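Local coordinates for transcriptional repressor (Vibrio fischeri, PDB 3KV1), which probably represses transcription as a SorC-family regulator, its sugar-binding domain most likely sensing a carbohydrate effector, at residues Glu175-Glu178 with Ala179-Asp183; Asp30-Asn33 with Thr34-Arg38. All blocks are in the same frame, centred on the assembly; numbering follows the deposited sequence.

Both contacts are local and join adjoining segments of the chain, mostly residues three to six apart, so neither closes a long loop. They come in series, without nesting or crossing. Interaction 2 comes first. It lies where the loop after strand 24-28 turns into helix 34-52, so it marks a strand-to-helix connection of the alpha/beta domain. The chain then runs through strands 58-61, 83-86, 114-116 and 151-158 before reaching interaction 1. That contact is the last part of helix 173-181 and its exit toward strand 185-189. Interaction 2 lies at the start of a helix and interaction 1 near the end of another. Their centres are 30 Å apart and their nearest atoms about 16 Å apart.

Interaction 1: residues Glu175-Glu178 with Ala179-Asp183; sequences EFVE and ARLND
Glu178 and Asn182 meet near the C-terminal end of a helix, through backbone and side chain alike. The backbone bonds follow the i to i+4 pattern. Ala179 N donates to Glu175 O, and Leu181 N donates to Val177 O at 2.9 Å. The bond from Arg180 N to Phe176 O is weak. Glu178 O takes two donors. Asn182 N bonds to Glu178 O at 2.7 Å. Asp183 N makes a weak i to i+5 bond to the same carbonyl, with 3.3 Å between Asp183 N and Glu178 O.

The side-chain contacts are slight. Val177 CG1 lies anti to its own backbone N (chi1 168°) and reaches Leu181 CD2 at 4.1 Å. These two side chains run side by side, pointing the same way. Glu178 and Asn182 do likewise: Asn182 ND2 rests 3.6 Å from Glu178 CG, alongside the aliphatic part. The carboxylate and amide planes are 24° apart. The carboxylate itself turns to Lys174, which forms a salt bridge with Glu178 OE2.

Ala179 is buried against Met159 of helix 159-162 and the loop residues Thr204 and Met206. Glu175 forms a salt bridge with Arg209. Ala179 also makes a backbone hydrogen bond with Ile185, the first residue of strand 185-189.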
# COMPACT_ATOMS: atom_id res chain seq x y z
N GLU A 175 2.30 -21.58 20.54
CA GLU A 175 3.00 -21.80 19.27
C GLU A 175 4.32 -21.02 19.20
O GLU A 175 5.34 -21.51 18.70
CB GLU A 175 2.10 -21.41 18.07
CG GLU A 175 0.92 -22.36 17.88
CD GLU A 175 0.07 -22.02 16.66
OE1 GLU A 175 -0.51 -20.90 16.57
OE2 GLU A 175 -0.03 -22.89 15.77
N PHE A 176 4.30 -19.80 19.72
CA PHE A 176 5.48 -18.94 19.74
C PHE A 176 6.63 -19.52 20.57
O PHE A 176 7.78 -19.58 20.13
CB PHE A 176 5.08 -17.56 20.28
CG PHE A 176 6.13 -16.50 20.08
CD1 PHE A 176 6.26 -15.87 18.85
CD2 PHE A 176 6.98 -16.15 21.11
CE1 PHE A 176 7.22 -14.90 18.65
CE2 PHE A 176 7.94 -15.17 20.93
CZ PHE A 176 8.06 -14.55 19.70
N VAL A 177 6.34 -19.98 21.79
CA VAL A 177 7.37 -20.57 22.60
C VAL A 177 7.88 -21.82 21.93
O VAL A 177 9.08 -22.09 21.94
CB VAL A 177 6.84 -20.97 24.01
CG1 VAL A 177 7.87 -21.84 24.71
CG2 VAL A 177 6.51 -19.72 24.80
N GLU A 178 6.97 -22.58 21.32
CA GLU A 178 7.36 -23.81 20.62
C GLU A 178 8.22 -23.59 19.37
O GLU A 178 9.10 -24.39 19.09
CB GLU A 178 6.13 -24.66 20.30
CG GLU A 178 5.64 -25.37 21.56
CD GLU A 178 4.24 -25.94 21.45
OE1 GLU A 178 3.68 -25.92 20.34
OE2 GLU A 178 3.71 -26.38 22.51
N ALA A 179 8.01 -22.48 18.66
CA ALA A 179 8.91 -22.12 17.55
C ALA A 179 10.36 -21.99 18.03
O ALA A 179 11.31 -22.44 17.39
CB ALA A 179 8.44 -20.80 16.90
N ARG A 180 10.53 -21.36 19.18
CA ARG A 180 11.85 -21.24 19.78
C ARG A 180 12.38 -22.57 20.31
O ARG A 180 13.53 -22.94 20.05
CB ARG A 180 11.85 -20.21 20.90
CG ARG A 180 13.23 -20.03 21.57
CD ARG A 180 13.21 -18.93 22.62
NE ARG A 180 14.56 -18.56 23.06
CZ ARG A 180 15.38 -17.75 22.39
NH1 ARG A 180 15.00 -17.24 21.22
NH2 ARG A 180 16.60 -17.47 22.87
N LEU A 181 11.56 -23.26 21.09
CA LEU A 181 12.02 -24.43 21.82
C LEU A 181 12.11 -25.69 20.95
O LEU A 181 13.10 -26.42 21.03
CB LEU A 181 11.14 -24.67 23.06
CG LEU A 181 11.54 -23.94 24.35
CD1 LEU A 181 12.71 -24.63 25.05
CD2 LEU A 181 11.87 -22.47 24.11
N ASN A 182 11.08 -25.96 20.15
CA ASN A 182 11.04 -27.17 19.34
C ASN A 182 11.81 -26.98 18.05
O ASN A 182 12.58 -27.83 17.63
CB ASN A 182 9.59 -27.52 18.97
CG ASN A 182 8.80 -28.06 20.15
OD1 ASN A 182 9.38 -28.49 21.14
ND2 ASN A 182 7.47 -28.04 20.05
N ASP A 183 11.58 -25.84 17.41
CA ASP A 183 12.15 -25.61 16.09
C ASP A 183 13.44 -24.82 16.07
O ASP A 183 14.06 -24.66 15.01
CB ASP A 183 11.08 -25.03 15.20
CG ASP A 183 9.88 -25.99 15.08
OD1 ASP A 183 10.10 -27.22 14.99
OD2 ASP A 183 8.72 -25.53 15.13

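Interaction 2: residues Asp30-Asn33 with Thr34-Arg38; sequences DQPN and TNEQR
Asp30 faces Gln37 across a water. The water donates to Asp30 OD1 and also to Gln37 OE1, at 2.9 Å from the latter. Asp30 OD2 turns elsewhere, to Ser254 OG.

Gln31 makes the direct bond to the same side chain. Gln31 N donates to Gln37 OE1 at 2.8 Å, tilted 33° from the amide's carbonyl plane. OE1 therefore holds two partners, a backbone N-H and a water. The Gln37 chain starts anti to its backbone N and then bends at chi2, which brings the amide back toward the loop. Its NE2 donates to Leu29 O, so both ends of the amide are held, which should restrain its rotation. The Gln31 side chain crosses that of Gln37 at about a right angle, with Gln31 CG 3.7 Å from Gln37 NE2. The two amides are steeply turned against each other. Gln31 NE2 also bonds to Leu29 O.

Pro32 adds a loose apolar touch, with CG 4.2 Å from Glu36 CG.

Asn33 is the N-cap of helix 34-52, which follows strand 24-28 in this alpha/beta domain. Its CG sits between the backbone N and the carbonyl carbon (chi1 59°), which turns OD1 over the first turn. Asn33 OD1 accepts from Glu36 N at 2.9 Å in a nearly straight bond, 172° at the hydrogen. The cap satisfies an N-H that has no preceding helical carbonyl to bond. Asn33 O accepts from Gln37 N, the first i to i+4 bond of the helix. The aliphatic part of Glu36 lies by the capping amide, with CG 3.5 Å from Asn33 OD1. A second water bridges the polar ends, accepting from Asn33 ND2 and donating to Glu36 OE2.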
# COMPACT_ATOMS: atom_id res chain seq x y z
N ASP A 30 29.60 2.63 20.32
CA ASP A 30 28.54 2.35 21.28
C ASP A 30 27.85 3.61 21.79
O ASP A 30 28.51 4.61 22.12
CB ASP A 30 29.10 1.54 22.48
CG ASP A 30 29.53 0.13 22.09
OD1 ASP A 30 28.96 -0.45 21.13
OD2 ASP A 30 30.43 -0.42 22.77
N GLN A 31 26.52 3.54 21.87
CA GLN A 31 25.68 4.65 22.29
C GLN A 31 24.98 4.35 23.61
O GLN A 31 24.93 3.20 24.04
CB GLN A 31 24.61 4.91 21.22
CG GLN A 31 25.20 5.22 19.87
CD GLN A 31 26.04 6.46 19.93
OE1 GLN A 31 25.62 7.45 20.53
NE2 GLN A 31 27.24 6.42 19.35
N PRO A 32 24.42 5.38 24.27
CA PRO A 32 23.87 5.20 25.62
C PRO A 32 22.58 4.38 25.71
O PRO A 32 22.27 3.86 26.79
CB PRO A 32 23.58 6.64 26.07
CG PRO A 32 23.42 7.40 24.77
CD PRO A 32 24.51 6.81 23.92
N ASN A 33 21.84 4.28 24.61
CA ASN A 33 20.61 3.49 24.62
C ASN A 33 20.32 3.03 23.22
O ASN A 33 21.01 3.42 22.27
CB ASN A 33 19.42 4.27 25.21
CG ASN A 33 19.11 5.56 24.45
OD1 ASN A 33 18.89 5.54 23.24
ND2 ASN A 33 19.11 6.69 25.17
N THR A 34 19.30 2.20 23.09
CA THR A 34 19.09 1.51 21.84
C THR A 34 18.60 2.46 20.75
O THR A 34 18.94 2.31 19.58
CB THR A 34 18.09 0.34 22.01
OG1 THR A 34 18.60 -0.55 23.01
CG2 THR A 34 17.92 -0.41 20.70
N ASN A 35 17.78 3.44 21.15
CA ASN A 35 17.29 4.43 20.18
C ASN A 35 18.48 5.12 19.54
O ASN A 35 18.58 5.18 18.31
CB ASN A 35 16.40 5.49 20.86
CG ASN A 35 15.06 4.94 21.33
OD1 ASN A 35 14.59 3.91 20.85
ND2 ASN A 35 14.44 5.63 22.27
N GLU A 36 19.38 5.62 20.38
CA GLU A 36 20.57 6.35 19.89
C GLU A 36 21.45 5.41 19.10
O GLU A 36 22.03 5.79 18.06
CB GLU A 36 21.36 7.01 21.05
CG GLU A 36 20.62 8.13 21.75
CD GLU A 36 20.16 9.23 20.79
OE1 GLU A 36 20.84 9.46 19.76
OE2 GLU A 36 19.12 9.87 21.07
N GLN A 37 21.56 4.16 19.56
CA GLN A 37 22.33 3.23 18.74
C GLN A 37 21.75 3.02 17.34
O GLN A 37 22.51 3.01 16.37
CB GLN A 37 22.49 1.86 19.42
CG GLN A 37 23.60 1.02 18.77
CD GLN A 37 24.98 1.56 19.13
OE1 GLN A 37 25.34 1.56 20.30
NE2 GLN A 37 25.74 2.03 18.14
N ARG A 38 20.43 2.84 17.25
CA ARG A 38 19.78 2.65 15.93
C ARG A 38 19.99 3.84 15.02
O ARG A 38 20.13 3.68 13.79
CB ARG A 38 18.28 2.43 16.09
CG ARG A 38 17.89 1.01 16.51
CD ARG A 38 16.38 0.81 16.29
NE ARG A 38 15.59 1.66 17.17
CZ ARG A 38 15.05 1.25 18.31
NH1 ARG A 38 15.23 -0.00 18.70
NH2 ARG A 38 14.35 2.09 19.06
O HOH W 1 25.98 -0.67 22.04
O HOH W 2 18.96 9.64 23.75